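Local structure of aminopeptidase N family protein (Idiomarina loihiensis L2TR, 4FGM) at residues 6-11 with 128-133; 13-18 with 84-89. The protein binds a zinc ion and probably acts as an aminopeptidase of the M61 family, removing residues from peptide N-termini. All blocks are in the same frame, centred on the assembly; numbering follows the deposited sequence.

Contact 1 of 2, residues 6-11 with 128-133; sequences ITPIDL and HAPPEA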
loop_
_atom_site.group_PDB
_atom_site.type_symbol
_atom_site.label_atom_id
_atom_site.label_comp_id
_atom_site.label_asym_id
_atom_site.label_seq_id
_atom_site.Cartn_x
_atom_site.Cartn_y
_atom_site.Cartn_z
ATOM N N ILE A 6 -10.937 -25.240 -7.046
ATOM C CA ILE A 6 -11.168 -24.021 -7.812
ATOM C C ILE A 6 -10.856 -24.192 -9.287
ATOM O O ILE A 6 -9.821 -24.764 -9.669
ATOM C CB ILE A 6 -10.320 -22.842 -7.282
ATOM C CG1 ILE A 6 -10.694 -22.529 -5.832
ATOM C CG2 ILE A 6 -10.552 -21.617 -8.140
ATOM C CD1 ILE A 6 -9.774 -21.513 -5.174
ATOM N N THR A 7 -11.757 -23.686 -10.118
ATOM C CA THR A 7 -11.568 -23.759 -11.554
ATOM C C THR A 7 -11.980 -22.445 -12.200
ATOM O O THR A 7 -13.063 -21.931 -11.930
ATOM C CB THR A 7 -12.419 -24.908 -12.178
ATOM O OG1 THR A 7 -12.080 -26.154 -11.556
ATOM C CG2 THR A 7 -12.169 -25.014 -13.674
ATOM N N PRO A 8 -11.101 -21.861 -13.028
ATOM C CA PRO A 8 -11.434 -20.601 -13.705
ATOM C C PRO A 8 -12.313 -21.094 -14.854
ATOM O O PRO A 8 -11.858 -21.199 -15.990
ATOM C CB PRO A 8 -10.078 -20.103 -14.206
ATOM C CG PRO A 8 -9.089 -20.779 -13.309
ATOM C CD PRO A 8 -9.667 -22.158 -13.162
ATOM N N ILE A 9 -13.567 -21.402 -14.545
ATOM C CA ILE A 9 -14.486 -21.974 -15.519
ATOM C C ILE A 9 -15.010 -21.116 -16.663
ATOM O O ILE A 9 -15.236 -21.624 -17.761
ATOM C CB ILE A 9 -15.711 -22.612 -14.788
ATOM C CG1 ILE A 9 -16.387 -23.638 -15.697
ATOM C CG2 ILE A 9 -16.708 -21.532 -14.371
ATOM C CD1 ILE A 9 -15.556 -24.892 -15.912
ATOM N N ASP A 10 -15.214 -19.827 -16.421
ATOM C CA ASP A 10 -15.756 -18.957 -17.453
ATOM C C ASP A 10 -14.935 -17.683 -17.605
ATOM O O ASP A 10 -15.138 -16.705 -16.880
ATOM C CB ASP A 10 -17.207 -18.605 -17.108
ATOM C CG ASP A 10 -17.954 -17.983 -18.283
ATOM O OD1 ASP A 10 -17.285 -17.419 -19.181
ATOM O OD2 ASP A 10 -19.204 -18.050 -18.298
ATOM N N LEU A 11 -14.019 -17.696 -18.564
ATOM C CA LEU A 11 -13.151 -16.555 -18.818
ATOM C C LEU A 11 -13.869 -15.286 -19.279
ATOM O O LEU A 11 -13.581 -14.195 -18.785
ATOM C CB LEU A 11 -12.078 -16.962 -19.827
ATOM C CG LEU A 11 -10.757 -17.486 -19.248
ATOM C CD1 LEU A 11 -10.962 -18.159 -17.911
ATOM C CD2 LEU A 11 -10.124 -18.430 -20.243
ATOM N N HIS A 128 -7.624 -26.280 -10.712
ATOM C CA HIS A 128 -7.796 -26.947 -11.999
ATOM C C HIS A 128 -7.587 -25.952 -13.137
ATOM O O HIS A 128 -7.981 -24.783 -13.039
ATOM C CB HIS A 128 -9.203 -27.554 -12.082
ATOM C CG HIS A 128 -9.499 -28.526 -10.980
ATOM N ND1 HIS A 128 -9.137 -29.855 -11.040
ATOM C CD2 HIS A 128 -10.056 -28.345 -9.759
ATOM C CE1 HIS A 128 -9.453 -30.449 -9.905
ATOM N NE2 HIS A 128 -10.012 -29.555 -9.108
ATOM N N ALA A 129 -6.958 -26.415 -14.215
ATOM C CA ALA A 129 -6.703 -25.562 -15.372
ATOM C C ALA A 129 -8.011 -25.106 -15.993
ATOM O O ALA A 129 -9.007 -25.828 -15.987
ATOM C CB ALA A 129 -5.881 -26.312 -16.418
ATOM N N PRO A 130 -8.039 -23.878 -16.513
ATOM C CA PRO A 130 -9.289 -23.438 -17.126
ATOM C C PRO A 130 -9.382 -24.093 -18.506
ATOM O O PRO A 130 -8.454 -24.004 -19.310
ATOM C CB PRO A 130 -9.123 -21.922 -17.191
ATOM C CG PRO A 130 -7.652 -21.750 -17.337
ATOM C CD PRO A 130 -7.082 -22.764 -16.384
ATOM N N PRO A 131 -10.498 -24.775 -18.794
ATOM C CA PRO A 131 -10.662 -25.434 -20.093
ATOM C C PRO A 131 -10.343 -24.516 -21.267
ATOM O O PRO A 131 -9.826 -24.959 -22.295
ATOM C CB PRO A 131 -12.128 -25.859 -20.078
ATOM C CG PRO A 131 -12.370 -26.138 -18.637
ATOM C CD PRO A 131 -11.697 -24.959 -17.961
ATOM N N GLU A 132 -10.641 -23.233 -21.106
ATOM C CA GLU A 132 -10.418 -22.260 -22.168
ATOM C C GLU A 132 -8.992 -21.745 -22.251
ATOM O O GLU A 132 -8.659 -21.018 -23.189
ATOM C CB GLU A 132 -11.361 -21.072 -21.990
ATOM C CG GLU A 132 -12.826 -21.461 -21.858
ATOM C CD GLU A 132 -13.689 -20.319 -21.333
ATOM O OE1 GLU A 132 -14.028 -19.404 -22.114
ATOM O OE2 GLU A 132 -14.021 -20.333 -20.130
ATOM N N ALA A 133 -8.153 -22.120 -21.281
ATOM C CA ALA A 133 -6.762 -21.661 -21.252
ATOM C C ALA A 133 -5.865 -22.645 -20.520
ATOM O O ALA A 133 -5.205 -22.292 -19.540
ATOM C CB ALA A 133 -6.677 -20.287 -20.577
HETATM O O HOH W 1 -12.046 -21.486 -18.836
HETATM O O HOH W 2 -15.855 -17.715 -21.530
#
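Pro8 and Pro130 meet at the middle of this contact, their CB atoms 3.6 Å apart and their rings crossing. Leu11 continues the close packing. Its CD2 lies 3.4 Å from Glu132 CB and also touches the methyl of Ala133. Leu99 lies against Pro8 and Leu11, and Trp136 and Trp152 against Pro130. Pro8, Leu11, Pro130 and Ala133 are thus buried.

The looser margin lies at both ends. At one, His128 N gives a nearly straight hydrogen bond to Ile6 O (2.9 Å, 171° at the hydrogen), but the His128 side chain is exposed. With CG anti to its carbonyl carbon (chi1 -58°), the ring sits beside Thr7 OG1, and its NE2 bonds to Asp5.

At the other end are the exposed Pro131 and the Glu132 carboxylate with its waters. Glu132 OE2 accepts from Leu11 N at 3.1 Å, on the syn side of the carboxylate but 34° out of its plane. Ile9 O is also close to OE2, but both are acceptors. One water accepts from Glu132 N and lies near Pro8 O and OE2. A second bridges Glu132 OE1 (2.6 Å) and Asp10 OD1 (2.8 Å). Asp10 OD1 and Glu132 OE2 are 4.5 Å apart; the shared water, Gly13 N on Asp10 and Leu11 N on Glu132 probably ease the repulsion.

Strands 2-10 and 123-127 pair in parallel, and this contact is where the pairing ends: 2-10 kinks at Pro8 in an inverse gamma turn, while 123-127 has run into a loop with a type I beta turn from Pro130 to Ala133.

Contact 2 of 2, residues 13-18 with 84-89; sequences GHLFNV and HYQVYA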
loop_
_atom_site.group_PDB
_atom_site.type_symbol
_atom_site.label_atom_id
_atom_site.label_comp_id
_atom_site.label_asym_id
_atom_site.label_seq_id
_atom_site.Cartn_x
_atom_site.Cartn_y
_atom_site.Cartn_z
ATOM N N GLY A 13 -17.048 -14.632 -18.848
ATOM C CA GLY A 13 -17.998 -14.238 -17.825
ATOM C C GLY A 13 -17.323 -13.837 -16.512
ATOM O O GLY A 13 -17.987 -13.381 -15.577
ATOM N N HIS A 14 -16.003 -14.004 -16.432
ATOM C CA HIS A 14 -15.251 -13.655 -15.226
ATOM C C HIS A 14 -15.776 -14.445 -14.020
ATOM O O HIS A 14 -16.032 -13.885 -12.957
ATOM C CB HIS A 14 -15.374 -12.152 -14.939
ATOM C CG HIS A 14 -15.327 -11.299 -16.169
ATOM N ND1 HIS A 14 -14.305 -11.374 -17.089
ATOM C CD2 HIS A 14 -16.199 -10.379 -16.645
ATOM C CE1 HIS A 14 -14.550 -10.538 -18.084
ATOM N NE2 HIS A 14 -15.691 -9.924 -17.839
ATOM N N LEU A 15 -15.923 -15.752 -14.186
ATOM C CA LEU A 15 -16.439 -16.584 -13.115
ATOM C C LEU A 15 -15.564 -17.770 -12.760
ATOM O O LEU A 15 -15.125 -18.518 -13.632
ATOM C CB LEU A 15 -17.832 -17.100 -13.489
ATOM C CG LEU A 15 -18.965 -16.073 -13.617
ATOM C CD1 LEU A 15 -20.122 -16.680 -14.389
ATOM C CD2 LEU A 15 -19.407 -15.633 -12.231
ATOM N N PHE A 16 -15.302 -17.935 -11.469
ATOM C CA PHE A 16 -14.534 -19.075 -10.998
ATOM C C PHE A 16 -15.582 -20.039 -10.438
ATOM O O PHE A 16 -16.587 -19.595 -9.874
ATOM C CB PHE A 16 -13.604 -18.700 -9.837
ATOM C CG PHE A 16 -12.366 -17.944 -10.229
ATOM C CD1 PHE A 16 -12.347 -16.552 -10.218
ATOM C CD2 PHE A 16 -11.188 -18.627 -10.533
ATOM C CE1 PHE A 16 -11.159 -15.843 -10.494
ATOM C CE2 PHE A 16 -10.007 -17.938 -10.808
ATOM C CZ PHE A 16 -9.994 -16.535 -10.789
ATOM N N ASN A 17 -15.379 -21.342 -10.610
ATOM C CA ASN A 17 -16.292 -22.314 -10.015
ATOM C C ASN A 17 -15.554 -22.737 -8.766
ATOM O O ASN A 17 -14.343 -22.963 -8.808
ATOM C CB ASN A 17 -16.497 -23.549 -10.894
ATOM C CG ASN A 17 -17.729 -23.445 -11.765
ATOM O OD1 ASN A 17 -18.438 -22.431 -11.750
ATOM N ND2 ASN A 17 -17.995 -24.498 -12.531
ATOM N N VAL A 18 -16.267 -22.831 -7.654
ATOM C CA VAL A 18 -15.635 -23.231 -6.407
ATOM C C VAL A 18 -16.430 -24.320 -5.702
ATOM O O VAL A 18 -17.665 -24.267 -5.633
ATOM C CB VAL A 18 -15.478 -22.032 -5.441
ATOM C CG1 VAL A 18 -14.737 -22.471 -4.193
ATOM C CG2 VAL A 18 -14.726 -20.898 -6.127
ATOM N N HIS A 84 -21.148 -26.008 -3.443
ATOM C CA HIS A 84 -20.756 -25.499 -4.754
ATOM C C HIS A 84 -21.217 -24.060 -4.944
ATOM O O HIS A 84 -22.316 -23.697 -4.538
ATOM C CB HIS A 84 -21.398 -26.323 -5.873
ATOM C CG HIS A 84 -21.081 -27.784 -5.830
ATOM N ND1 HIS A 84 -19.910 -28.312 -6.332
ATOM C CD2 HIS A 84 -21.809 -28.838 -5.390
ATOM C CE1 HIS A 84 -19.933 -29.627 -6.207
ATOM N NE2 HIS A 84 -21.075 -29.972 -5.638
ATOM N N TYR A 85 -20.374 -23.243 -5.565
ATOM C CA TYR A 85 -20.739 -21.866 -5.880
ATOM C C TYR A 85 -19.789 -21.293 -6.911
ATOM O O TYR A 85 -18.740 -21.875 -7.200
ATOM C CB TYR A 85 -20.769 -20.958 -4.632
ATOM C CG TYR A 85 -19.513 -20.944 -3.795
ATOM C CD1 TYR A 85 -19.324 -21.874 -2.773
ATOM C CD2 TYR A 85 -18.508 -19.995 -4.016
ATOM C CE1 TYR A 85 -18.169 -21.863 -1.988
ATOM C CE2 TYR A 85 -17.338 -19.977 -3.233
ATOM C CZ TYR A 85 -17.183 -20.915 -2.224
ATOM O OH TYR A 85 -16.044 -20.929 -1.449
ATOM N N GLN A 86 -20.187 -20.166 -7.491
ATOM C CA GLN A 86 -19.369 -19.469 -8.472
ATOM C C GLN A 86 -18.961 -18.148 -7.844
ATOM O O GLN A 86 -19.613 -17.663 -6.912
ATOM C CB GLN A 86 -20.162 -19.171 -9.739
ATOM C CG GLN A 86 -20.596 -20.385 -10.509
ATOM C CD GLN A 86 -21.043 -20.022 -11.901
ATOM O OE1 GLN A 86 -21.976 -19.246 -12.079
ATOM N NE2 GLN A 86 -20.370 -20.574 -12.901
ATOM N N VAL A 87 -17.887 -17.567 -8.353
ATOM C CA VAL A 87 -17.427 -16.291 -7.842
ATOM C C VAL A 87 -17.172 -15.337 -9.010
ATOM O O VAL A 87 -16.463 -15.690 -9.964
ATOM C CB VAL A 87 -16.137 -16.465 -7.022
ATOM C CG1 VAL A 87 -15.690 -15.126 -6.473
ATOM C CG2 VAL A 87 -16.378 -17.445 -5.891
ATOM N N TYR A 88 -17.764 -14.143 -8.935
ATOM C CA TYR A 88 -17.594 -13.130 -9.979
ATOM C C TYR A 88 -16.302 -12.376 -9.692
ATOM O O TYR A 88 -16.169 -11.757 -8.641
ATOM C CB TYR A 88 -18.766 -12.150 -9.982
ATOM C CG TYR A 88 -18.665 -11.105 -11.070
ATOM C CD1 TYR A 88 -18.810 -11.451 -12.415
ATOM C CD2 TYR A 88 -18.428 -9.765 -10.756
ATOM C CE1 TYR A 88 -18.728 -10.487 -13.420
ATOM C CE2 TYR A 88 -18.345 -8.794 -11.753
ATOM C CZ TYR A 88 -18.499 -9.162 -13.083
ATOM O OH TYR A 88 -18.459 -8.201 -14.066
ATOM N N ALA A 89 -15.360 -12.419 -10.626
ATOM C CA ALA A 89 -14.068 -11.774 -10.439
ATOM C C ALA A 89 -13.741 -10.739 -11.509
ATOM O O ALA A 89 -13.098 -11.058 -12.511
ATOM C CB ALA A 89 -12.970 -12.835 -10.399
#
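An antiparallel beta ladder joins strands 15-22 and 81-91 here, pairing Leu15 with Tyr88, Phe16 with Val87, Asn17 with Gln86 and Val18 with Tyr85. Phe16 and Val87 exchange two backbone hydrogen bonds, as do Val18 and Tyr85. Ala89 N adds one more to His14 O (2.8 Å).

Phe16, Val18, Tyr85 and Val87 share the buried face. Tyr85 has chi1 54°, with CG in the crowded position between its backbone N and carbonyl carbon. This lays the ring across Val18. Val18 CB is over one ring face, offset toward the rim, in a CH-pi contact 3.9 Å from the centroid. Val18 CG1 touches Tyr85 CZ at 3.5 Å. Tyr85 OH is held by Leu111 O and Leu113 N. Replacing Tyr85 with an alanine would probably open a gap over Val18 and leave those two backbone groups without their hydroxyl partner. Val18 CG2 packs on Val87 CG2 at 3.8 Å, and the Phe16 ring meets the Ala89 methyl with its edge, CE1 to CB 3.5 Å.

On its other side, strand 15-22 starts with a G1 beta bulge against strand 2-10, His14 and Leu15 standing opposite Asp10; His14 has the left-handed backbone (phi 59°).

Asn17 and Gln86 run side by side on the other face, their amide planes 49° apart. Gln86 NE2 donates to Asn17 OD1 at 2.9 Å, in the plane of the acceptor's carbonyl. Leu15 CD2 lies at the edge of the Tyr88 ring. His14 lies alongside Tyr88, its CB 4.0 Å from Tyr88 CE1, and its ND1 hydrogen-bonds to Leu99 O.

How the contacts relate
The centres of contacts 1 and 2 are about 10 Å apart. Strands 2-10 and 15-22 follow each other in the chain and pair antiparallel, so the contacts flank this hairpin: 128-133 packs on its first strand and 84-89 on its second. Probable hydrogen bonds join them, Thr7 O to Asn17 N at 2.7 Å and Asp10 O to Leu15 N at 3.0 Å. Ile9 CG2 also packs on Asn17 OD1 at 3.3 Å. Both contacts belong to the M61 N-terminal region. They lie away from the zinc ion on His273, His277 and Glu307, and from the maleic acid pocket. Gly39, Ser40 and Arg95 of the same N-terminal region line that pocket.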